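Local coordinates for protein putative fimbrium anchoring subunit Fim4B (Bacteroides ovatus, PDB 5CAG) that probably serves as the anchoring subunit of a fimbrium at the outer membrane, as a member of the FimB/Mfa2 family, at residues Val39-Lys44 with Tyr69-Tyr74; Arg49-Tyr54 with Lys63-Arg68; Val159-Gly164 with Lys236-Asp241. One frame throughout, in Å; residues are numbered along the deposited sequence.

How the contacts relate
After strand 20-25 the chain runs through strand 36-43. Segment 39-44, its last part and one residue more, later meets 69-74 in contact 1. Contact 2 is nested inside the loop that this pairing closes. It sets 49-54 near 63-68, where the chain turns back towards strand 67-75. Together the two contacts join strands 36-43, 51-56 and 67-75, with 36-43 as the middle strand. Their centres lie about 8 Å apart. Contact 3 follows in series, without nesting or crossing. It closes a longer excursion between 159-164 and 236-241 by pairing strands 159-167 and 232-239. It lies on the opposite side of the chain's centre from contacts 1 and 2, about 46 Å from contact 1, centre to centre.

Contact 1 (Val39-Lys44 with Tyr69-Tyr74); sequences VIFYPK and YSVVVY
Y69 and F41 meet on one face of an antiparallel pair of strands, 36-43 with 67-75, in a domain of the transthyretin-like clan. The rings form an edge-to-face (T-shaped) pair. The edge of F41 points at the face of Y69, with centroids 5.4 Å apart and planes at 90°. F41 CD2 sits over the Y69 ring towards its rim. Y69 also reaches along the neighbouring strand, where its CD1 lies 3.5 Å from P43 CA. The far end of Y69 is held elsewhere, as its OH is hydrogen-bonded to the carbonyl of P65. F41 is flanked by V71 as well. V71 CG2 lies over a face of the phenyl ring in a CH-pi contact, 4.0 Å from the centroid.

The opposite face of the strand pair carries I40, Y42, S70 and V72. V72 has CG1 anti to the carbonyl carbon (chi1 -65°), which leaves CG2 between the backbone N and the carbonyl carbon, where it touches I40 CB at 3.7 Å. The same methyl meets the edge of the Y42 ring. S70 OG is spoken for by the carbonyl of D123 on strand 118-127. K44 CE passes beside S70 OG, and K44 NZ forms a salt bridge with E124.

Four backbone hydrogen bonds fix the register. I40 and V72 exchange two, and so do Y42 and S70. Y42 N reaches S70 O at 2.8 Å.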
loop_
_atom_site.group_PDB
_atom_site.type_symbol
_atom_site.label_atom_id
_atom_site.label_comp_id
_atom_site.label_asym_id
_atom_site.label_seq_id
_atom_site.Cartn_x
_atom_site.Cartn_y
_atom_site.Cartn_z
ATOM N N VAL A 39 5.111 14.486 -8.227
ATOM C CA VAL A 39 5.143 14.080 -9.630
ATOM C C VAL A 39 6.593 13.916 -10.054
ATOM O O VAL A 39 7.396 14.848 -9.894
ATOM C CB VAL A 39 4.393 15.074 -10.553
ATOM C CG1 VAL A 39 4.359 14.564 -11.984
ATOM C CG2 VAL A 39 2.981 15.383 -10.058
ATOM N N ILE A 40 6.957 12.733 -10.562
ATOM C CA ILE A 40 8.340 12.546 -11.003
ATOM C C ILE A 40 8.340 12.088 -12.439
ATOM O O ILE A 40 7.624 11.157 -12.795
ATOM C CB ILE A 40 9.219 11.619 -10.122
ATOM C CG1 ILE A 40 9.082 11.929 -8.639
ATOM C CG2 ILE A 40 10.679 11.716 -10.546
ATOM C CD1 ILE A 40 9.463 10.765 -7.777
ATOM N N PHE A 41 9.163 12.737 -13.246
ATOM C CA PHE A 41 9.357 12.453 -14.650
ATOM C C PHE A 41 10.740 11.837 -14.855
ATOM O O PHE A 41 11.729 12.553 -14.751
ATOM C CB PHE A 41 9.227 13.760 -15.438
ATOM C CG PHE A 41 7.818 14.168 -15.782
ATOM C CD1 PHE A 41 7.014 14.803 -14.847
ATOM C CD2 PHE A 41 7.315 13.966 -17.060
ATOM C CE1 PHE A 41 5.724 15.216 -15.184
ATOM C CE2 PHE A 41 6.021 14.363 -17.385
ATOM C CZ PHE A 41 5.245 15.003 -16.452
ATOM N N TYR A 42 10.829 10.525 -15.101
ATOM C CA TYR A 42 12.129 9.900 -15.309
ATOM C C TYR A 42 12.430 9.890 -16.811
ATOM O O TYR A 42 11.681 9.292 -17.588
ATOM C CB TYR A 42 12.212 8.489 -14.703
ATOM C CG TYR A 42 11.935 8.431 -13.217
ATOM C CD1 TYR A 42 10.640 8.260 -12.734
ATOM C CD2 TYR A 42 12.971 8.494 -12.295
ATOM C CE1 TYR A 42 10.383 8.185 -11.370
ATOM C CE2 TYR A 42 12.723 8.413 -10.927
ATOM C CZ TYR A 42 11.427 8.257 -10.470
ATOM O OH TYR A 42 11.167 8.204 -9.123
ATOM N N PRO A 43 13.496 10.583 -17.254
ATOM C CA PRO A 43 13.807 10.583 -18.680
ATOM C C PRO A 43 14.323 9.220 -19.120
ATOM O O PRO A 43 15.071 8.576 -18.374
ATOM C CB PRO A 43 14.871 11.670 -18.797
ATOM C CG PRO A 43 15.543 11.656 -17.493
ATOM C CD PRO A 43 14.498 11.351 -16.485
ATOM N N LYS A 44 13.897 8.776 -20.315
ATOM C CA LYS A 44 14.320 7.507 -20.902
ATOM C C LYS A 44 15.622 7.700 -21.711
ATOM O O LYS A 44 16.554 6.889 -21.607
ATOM C CB LYS A 44 13.203 6.930 -21.765
ATOM C CG LYS A 44 12.030 6.413 -20.954
ATOM C CD LYS A 44 10.972 5.812 -21.856
ATOM C CE LYS A 44 10.254 4.668 -21.194
ATOM N NZ LYS A 44 9.648 3.741 -22.185
ATOM N N TYR A 69 9.640 10.116 -21.346
ATOM C CA TYR A 69 9.704 9.892 -19.905
ATOM C C TYR A 69 8.874 8.722 -19.415
ATOM O O TYR A 69 7.994 8.218 -20.114
ATOM C CB TYR A 69 9.160 11.121 -19.154
ATOM C CG TYR A 69 9.904 12.403 -19.395
ATOM C CD1 TYR A 69 11.007 12.748 -18.619
ATOM C CD2 TYR A 69 9.468 13.312 -20.352
ATOM C CE1 TYR A 69 11.700 13.936 -18.834
ATOM C CE2 TYR A 69 10.156 14.501 -20.583
ATOM C CZ TYR A 69 11.264 14.815 -19.812
ATOM O OH TYR A 69 11.932 15.992 -20.021
ATOM N N SER A 70 9.100 8.366 -18.160
ATOM C CA SER A 70 8.306 7.445 -17.370
ATOM C C SER A 70 7.762 8.335 -16.256
ATOM O O SER A 70 8.506 9.197 -15.790
ATOM C CB SER A 70 9.159 6.288 -16.873
ATOM O OG SER A 70 9.528 5.420 -17.929
ATOM N N VAL A 71 6.476 8.253 -15.900
ATOM C CA VAL A 71 5.960 9.194 -14.896
ATOM C C VAL A 71 5.386 8.466 -13.674
ATOM O O VAL A 71 4.834 7.365 -13.816
ATOM C CB VAL A 71 4.893 10.150 -15.518
ATOM C CG1 VAL A 71 4.445 11.221 -14.528
ATOM C CG2 VAL A 71 5.404 10.800 -16.793
ATOM N N VAL A 72 5.494 9.099 -12.487
ATOM C CA VAL A 72 4.884 8.606 -11.247
ATOM C C VAL A 72 4.194 9.775 -10.536
ATOM O O VAL A 72 4.722 10.890 -10.511
ATOM C CB VAL A 72 5.791 7.823 -10.251
ATOM C CG1 VAL A 72 6.295 6.519 -10.833
ATOM C CG2 VAL A 72 6.934 8.672 -9.730
ATOM N N VAL A 73 3.003 9.525 -9.988
ATOM C CA VAL A 73 2.260 10.512 -9.212
ATOM C C VAL A 73 1.718 9.803 -8.004
ATOM O O VAL A 73 0.951 8.839 -8.157
ATOM C CB VAL A 73 1.124 11.242 -9.963
ATOM C CG1 VAL A 73 0.597 12.396 -9.119
ATOM C CG2 VAL A 73 1.575 11.735 -11.325
ATOM N N TYR A 74 2.101 10.252 -6.813
ATOM C CA TYR A 74 1.588 9.628 -5.608
ATOM C C TYR A 74 1.357 10.708 -4.542
ATOM O O TYR A 74 1.905 11.803 -4.661
ATOM C CB TYR A 74 2.534 8.515 -5.134
ATOM C CG TYR A 74 3.885 9.010 -4.657
ATOM C CD1 TYR A 74 4.081 9.395 -3.336
ATOM C CD2 TYR A 74 4.975 9.066 -5.522
ATOM C CE1 TYR A 74 5.320 9.850 -2.892
ATOM C CE2 TYR A 74 6.222 9.540 -5.090
ATOM C CZ TYR A 74 6.387 9.936 -3.772
ATOM O OH TYR A 74 7.601 10.391 -3.308
#

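Contact 2 (Arg49-Tyr54 with Lys63-Arg68); sequences RKVDKY and KVPPGR. With SO4 (sulfate ion), chain C.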
loop_
_atom_site.group_PDB
_atom_site.type_symbol
_atom_site.label_atom_id
_atom_site.label_comp_id
_atom_site.label_asym_id
_atom_site.label_seq_id
_atom_site.Cartn_x
_atom_site.Cartn_y
_atom_site.Cartn_z
ATOM N N ARG A 49 18.175 13.024 -15.725
ATOM C CA ARG A 49 17.595 14.383 -15.622
ATOM C C ARG A 49 16.073 14.298 -15.173
ATOM O O ARG A 49 15.141 14.642 -15.932
ATOM C CB ARG A 49 17.795 15.205 -16.940
ATOM C CG ARG A 49 17.584 14.445 -18.264
ATOM C CD ARG A 49 16.922 15.287 -19.343
ATOM N NE ARG A 49 16.652 14.531 -20.575
ATOM C CZ ARG A 49 15.452 14.427 -21.146
ATOM N NH1 ARG A 49 14.400 15.019 -20.602
ATOM N NH2 ARG A 49 15.301 13.737 -22.269
ATOM N N LYS A 50 15.859 13.816 -13.921
ATOM C CA LYS A 50 14.529 13.643 -13.362
ATOM C C LYS A 50 13.924 14.984 -12.929
ATOM O O LYS A 50 14.523 15.729 -12.150
ATOM C CB LYS A 50 14.497 12.593 -12.223
ATOM C CG LYS A 50 15.164 12.945 -10.898
ATOM C CD LYS A 50 14.368 12.333 -9.735
ATOM C CE LYS A 50 14.784 12.843 -8.374
ATOM N NZ LYS A 50 14.107 12.105 -7.284
ATOM N N VAL A 51 12.748 15.297 -13.492
ATOM C CA VAL A 51 11.958 16.493 -13.208
ATOM C C VAL A 51 10.963 16.072 -12.142
ATOM O O VAL A 51 10.134 15.183 -12.352
ATOM C CB VAL A 51 11.308 17.098 -14.476
ATOM C CG1 VAL A 51 10.528 18.373 -14.159
ATOM C CG2 VAL A 51 12.364 17.358 -15.550
ATOM N N ASP A 52 11.116 16.671 -10.968
ATOM C CA ASP A 52 10.394 16.376 -9.741
ATOM C C ASP A 52 9.654 17.607 -9.256
ATOM O O ASP A 52 10.233 18.692 -9.262
ATOM C CB ASP A 52 11.468 15.952 -8.723
ATOM C CG ASP A 52 11.032 15.589 -7.324
ATOM O OD1 ASP A 52 10.225 16.345 -6.734
ATOM O OD2 ASP A 52 11.604 14.637 -6.763
ATOM N N LYS A 53 8.397 17.451 -8.816
ATOM C CA LYS A 53 7.622 18.567 -8.268
ATOM C C LYS A 53 6.489 18.104 -7.344
ATOM O O LYS A 53 5.856 17.087 -7.600
ATOM C CB LYS A 53 7.033 19.473 -9.368
ATOM C CG LYS A 53 6.863 20.921 -8.891
ATOM C CD LYS A 53 6.000 21.799 -9.789
ATOM C CE LYS A 53 5.678 23.100 -9.089
ATOM N NZ LYS A 53 4.924 24.042 -9.955
ATOM N N TYR A 54 6.256 18.865 -6.258
ATOM C CA TYR A 54 5.152 18.667 -5.323
ATOM C C TYR A 54 4.072 19.629 -5.785
ATOM O O TYR A 54 4.381 20.783 -6.126
ATOM C CB TYR A 54 5.580 18.897 -3.864
ATOM C CG TYR A 54 6.530 17.848 -3.323
ATOM C CD1 TYR A 54 7.901 17.952 -3.521
ATOM C CD2 TYR A 54 6.059 16.761 -2.601
ATOM C CE1 TYR A 54 8.778 16.985 -3.032
ATOM C CE2 TYR A 54 6.928 15.795 -2.093
ATOM C CZ TYR A 54 8.288 15.908 -2.319
ATOM O OH TYR A 54 9.154 14.961 -1.827
ATOM N N LYS A 63 7.141 22.780 -15.316
ATOM C CA LYS A 63 7.889 22.925 -16.570
ATOM C C LYS A 63 8.795 21.726 -16.829
ATOM O O LYS A 63 9.853 21.566 -16.227
ATOM C CB LYS A 63 8.647 24.264 -16.650
ATOM C CG LYS A 63 7.708 25.430 -16.977
ATOM C CD LYS A 63 8.330 26.782 -16.671
ATOM C CE LYS A 63 7.364 27.930 -16.867
ATOM N NZ LYS A 63 8.022 29.253 -16.660
ATOM N N VAL A 64 8.329 20.879 -17.737
ATOM C CA VAL A 64 8.980 19.665 -18.200
ATOM C C VAL A 64 9.617 19.970 -19.560
ATOM O O VAL A 64 8.919 20.442 -20.467
ATOM C CB VAL A 64 7.953 18.492 -18.276
ATOM C CG1 VAL A 64 8.543 17.251 -18.932
ATOM C CG2 VAL A 64 7.414 18.146 -16.897
ATOM N N PRO A 65 10.925 19.707 -19.753
ATOM C CA PRO A 65 11.509 19.916 -21.096
ATOM C C PRO A 65 11.059 18.796 -22.049
ATOM O O PRO A 65 10.662 17.738 -21.557
ATOM C CB PRO A 65 13.015 19.890 -20.841
ATOM C CG PRO A 65 13.183 19.077 -19.591
ATOM C CD PRO A 65 11.902 19.130 -18.804
ATOM N N PRO A 66 11.079 18.951 -23.391
ATOM C CA PRO A 66 10.603 17.842 -24.247
ATOM C C PRO A 66 11.485 16.582 -24.160
ATOM O O PRO A 66 12.669 16.653 -23.798
ATOM C CB PRO A 66 10.600 18.451 -25.655
ATOM C CG PRO A 66 10.599 19.939 -25.429
ATOM C CD PRO A 66 11.448 20.123 -24.205
ATOM N N GLY A 67 10.869 15.435 -24.432
ATOM C CA GLY A 67 11.523 14.132 -24.397
ATOM C C GLY A 67 10.612 12.997 -23.972
ATOM O O GLY A 67 9.447 13.222 -23.623
ATOM N N ARG A 68 11.144 11.757 -24.026
ATOM C CA ARG A 68 10.439 10.542 -23.604
ATOM C C ARG A 68 10.711 10.308 -22.126
ATOM O O ARG A 68 11.878 10.299 -21.703
ATOM C CB ARG A 68 10.871 9.307 -24.417
ATOM C CG ARG A 68 10.370 9.213 -25.861
ATOM C CD ARG A 68 10.663 7.842 -26.486
ATOM N NE ARG A 68 12.017 7.350 -26.191
ATOM C CZ ARG A 68 12.294 6.192 -25.593
ATOM N NH1 ARG A 68 11.315 5.359 -25.252
ATOM N NH2 ARG A 68 13.553 5.851 -25.346
HETATM S S SO4 C . 8.547 24.718 -12.103
HETATM O O1 SO4 C . 9.759 25.525 -12.272
HETATM O O2 SO4 C . 8.077 24.850 -10.719
HETATM O O3 SO4 C . 7.495 25.208 -12.999
HETATM O O4 SO4 C . 8.862 23.308 -12.418
#
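The chain that leads into strand 67-75 packs beside the start of strand 51-56, with V51 against P65 and V64. V51 CG2 lies 3.7 Å from P65 CD, and the valine and the proline ring point opposite ways as they pass. The second methyl, CG1, meets V64 CG2 at 4.2 Å. V51 holds CG1 anti to its backbone N (chi1 -178°). That places one methyl at V64 and the other at the proline ring. V64 also packs on F41 and on I127 of strand 118-127, so it links this surface patch to the buried interior.

R49 reaches the same segment from further along. Its chain is bent at chi2 (143°), which brings the guanidinium beside the P65 ring, P66 O and G67 CA. NH1 lies 4.0 Å from P66 O, too far for a hydrogen bond. G67 CA is near the guanidinium plane, at its edge. G67 has a positive phi of 148°, a backbone shape open mainly to glycine.

In this domain, assigned by sequence to the transthyretin clan, strands 51-56 and 67-75 flank strand 36-43 and do not pair with each other here. V51 and K53 bond through their backbones to F41 and V39. G67 and R68 bond to I127 and K44.

A sulfate ion, probably from the crystallisation liquor, sits between K53 and K63. The stretched K53 chain carries NZ to the ion. K53 NZ gives it a weak hydrogen bond, 3.3 Å to O2, and also bonds to the carbonyl of E61. The backbone N of K63 makes weak bonds to O3 and O4, each 3.4 Å long.

Contact 3 (Val159-Gly164 with Lys236-Asp241); sequences VATVVG and KFIKTD
V162 and F237 lie side by side on the buried face of an antiparallel pair, strand 159-167 with strand 232-239. V162 CG2 touches F237 CD1 at 3.6 Å. V159 CG2 comes to the same ring carbon from the other end of the segment, at 3.7 Å. Both valine methyls approach the ring obliquely. F237 keeps its CG beside the backbone N (chi1 -59°), and this turns the ring towards the two valines. V162 also packs on V191 of strand 187-193, which pairs with the far side of its strand.

The other face carries T161, V163, K236 and I238. T161 has OG1 anti to its backbone N (chi1 -169°), so CG2 is the branch that faces I238 and meets I238 CB at 3.9 Å. I238 runs alongside T161, and the outer part of I238 packs on V244. K236 starts beside V163, and its CB lies 3.3 Å from V163 O. The chain then bends at chi3 and chi4 and heads off, with V244, E246 and I104 as neighbours.

A classic beta bulge interrupts the ladder. A160 and T161 both face I238, and the register shifts by one residue there. I238 O accepts A160 N at 2.7 Å and, more weakly, T161 N at 3.3 Å. The chain turns a corner at A160, and the side chains of V159 and K239 diverge, although V159 CG1 still lies against I238 O. Beyond the bulge, V163 and K236 exchange two backbone hydrogen bonds, while I238 N bonds to T161 O at 2.8 Å.

The polar links are thus all made by the backbone, and the side chains that meet across the strands do so through carbon. One carbonyl, I238 O, serves two N-H groups and absorbs the extra residue of the bulge.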
loop_
_atom_site.group_PDB
_atom_site.type_symbol
_atom_site.label_atom_id
_atom_site.label_comp_id
_atom_site.label_asym_id
_atom_site.label_seq_id
_atom_site.Cartn_x
_atom_site.Cartn_y
_atom_site.Cartn_z
ATOM N N VAL A 159 -8.245 -14.197 27.858
ATOM C CA VAL A 159 -7.348 -13.405 27.030
ATOM C C VAL A 159 -7.199 -11.996 27.591
ATOM O O VAL A 159 -8.189 -11.361 27.963
ATOM C CB VAL A 159 -7.782 -13.357 25.542
ATOM C CG1 VAL A 159 -6.859 -12.450 24.745
ATOM C CG2 VAL A 159 -7.808 -14.748 24.916
ATOM N N ALA A 160 -5.954 -11.517 27.636
ATOM C CA ALA A 160 -5.608 -10.160 28.029
ATOM C C ALA A 160 -5.691 -9.283 26.811
ATOM O O ALA A 160 -6.383 -8.263 26.839
ATOM C CB ALA A 160 -4.206 -10.114 28.618
ATOM N N THR A 161 -4.976 -9.682 25.729
ATOM C CA THR A 161 -4.966 -8.974 24.454
ATOM C C THR A 161 -4.673 -9.933 23.320
ATOM O O THR A 161 -4.050 -10.971 23.553
ATOM C CB THR A 161 -4.006 -7.785 24.471
ATOM O OG1 THR A 161 -4.250 -7.000 23.300
ATOM C CG2 THR A 161 -2.537 -8.186 24.606
ATOM N N VAL A 162 -5.166 -9.596 22.101
ATOM C CA VAL A 162 -4.960 -10.380 20.868
ATOM C C VAL A 162 -4.208 -9.541 19.829
ATOM O O VAL A 162 -4.582 -8.379 19.580
ATOM C CB VAL A 162 -6.261 -10.925 20.258
ATOM C CG1 VAL A 162 -5.963 -12.045 19.285
ATOM C CG2 VAL A 162 -7.214 -11.404 21.328
ATOM N N VAL A 163 -3.165 -10.136 19.221
ATOM C CA VAL A 163 -2.342 -9.495 18.208
ATOM C C VAL A 163 -2.477 -10.299 16.907
ATOM O O VAL A 163 -2.088 -11.479 16.840
ATOM C CB VAL A 163 -0.863 -9.305 18.685
ATOM C CG1 VAL A 163 0.125 -9.100 17.531
ATOM C CG2 VAL A 163 -0.761 -8.141 19.656
ATOM N N GLY A 164 -3.036 -9.653 15.889
ATOM C CA GLY A 164 -3.184 -10.262 14.577
ATOM C C GLY A 164 -2.042 -9.949 13.629
ATOM O O GLY A 164 -1.422 -8.883 13.705
ATOM N N LYS A 236 -2.530 -14.103 17.793
ATOM C CA LYS A 236 -1.656 -14.325 18.945
ATOM C C LYS A 236 -2.423 -13.943 20.199
ATOM O O LYS A 236 -2.649 -12.757 20.429
ATOM C CB LYS A 236 -0.351 -13.530 18.784
ATOM C CG LYS A 236 0.796 -13.971 19.666
ATOM C CD LYS A 236 2.134 -13.703 18.979
ATOM C CE LYS A 236 3.143 -13.092 19.906
ATOM N NZ LYS A 236 3.982 -14.095 20.650
ATOM N N PHE A 237 -2.929 -14.937 20.950
ATOM C CA PHE A 237 -3.684 -14.626 22.154
ATOM C C PHE A 237 -2.748 -14.542 23.317
ATOM O O PHE A 237 -2.097 -15.538 23.637
ATOM C CB PHE A 237 -4.783 -15.660 22.439
ATOM C CG PHE A 237 -5.813 -15.817 21.350
ATOM C CD1 PHE A 237 -6.938 -15.002 21.313
ATOM C CD2 PHE A 237 -5.674 -16.803 20.377
ATOM C CE1 PHE A 237 -7.883 -15.134 20.291
ATOM C CE2 PHE A 237 -6.615 -16.934 19.355
ATOM C CZ PHE A 237 -7.712 -16.098 19.316
ATOM N N ILE A 238 -2.650 -13.354 23.943
ATOM C CA ILE A 238 -1.872 -13.172 25.164
ATOM C C ILE A 238 -2.835 -13.437 26.317
ATOM O O ILE A 238 -3.823 -12.714 26.458
ATOM C CB ILE A 238 -1.222 -11.774 25.240
ATOM C CG1 ILE A 238 -0.342 -11.465 23.999
ATOM C CG2 ILE A 238 -0.477 -11.604 26.558
ATOM C CD1 ILE A 238 0.859 -12.406 23.784
ATOM N N LYS A 239 -2.603 -14.504 27.082
ATOM C CA LYS A 239 -3.482 -14.899 28.190
ATOM C C LYS A 239 -3.339 -13.953 29.426
ATOM O O LYS A 239 -2.457 -13.093 29.443
ATOM C CB LYS A 239 -3.242 -16.376 28.599
ATOM C CG LYS A 239 -3.635 -17.425 27.549
ATOM C CD LYS A 239 -3.486 -18.818 28.160
ATOM C CE LYS A 239 -3.429 -19.975 27.202
ATOM N NZ LYS A 239 -2.825 -21.152 27.888
ATOM N N THR A 240 -4.202 -14.131 30.456
ATOM C CA THR A 240 -4.188 -13.272 31.639
ATOM C C THR A 240 -2.940 -13.504 32.470
ATOM O O THR A 240 -2.594 -12.648 33.288
ATOM C CB THR A 240 -5.457 -13.396 32.492
ATOM O OG1 THR A 240 -5.563 -14.698 33.073
ATOM C CG2 THR A 240 -6.717 -13.010 31.742
ATOM N N ASP A 241 -2.235 -14.618 32.245
ATOM C CA ASP A 241 -0.986 -14.892 32.950
ATOM C C ASP A 241 0.235 -14.584 32.052
ATOM O O ASP A 241 1.364 -14.964 32.381
ATOM C CB ASP A 241 -0.962 -16.330 33.432
ATOM C CG ASP A 241 -1.004 -17.376 32.350
ATOM O OD1 ASP A 241 -1.306 -17.017 31.181
ATOM O OD2 ASP A 241 -0.819 -18.576 32.682
#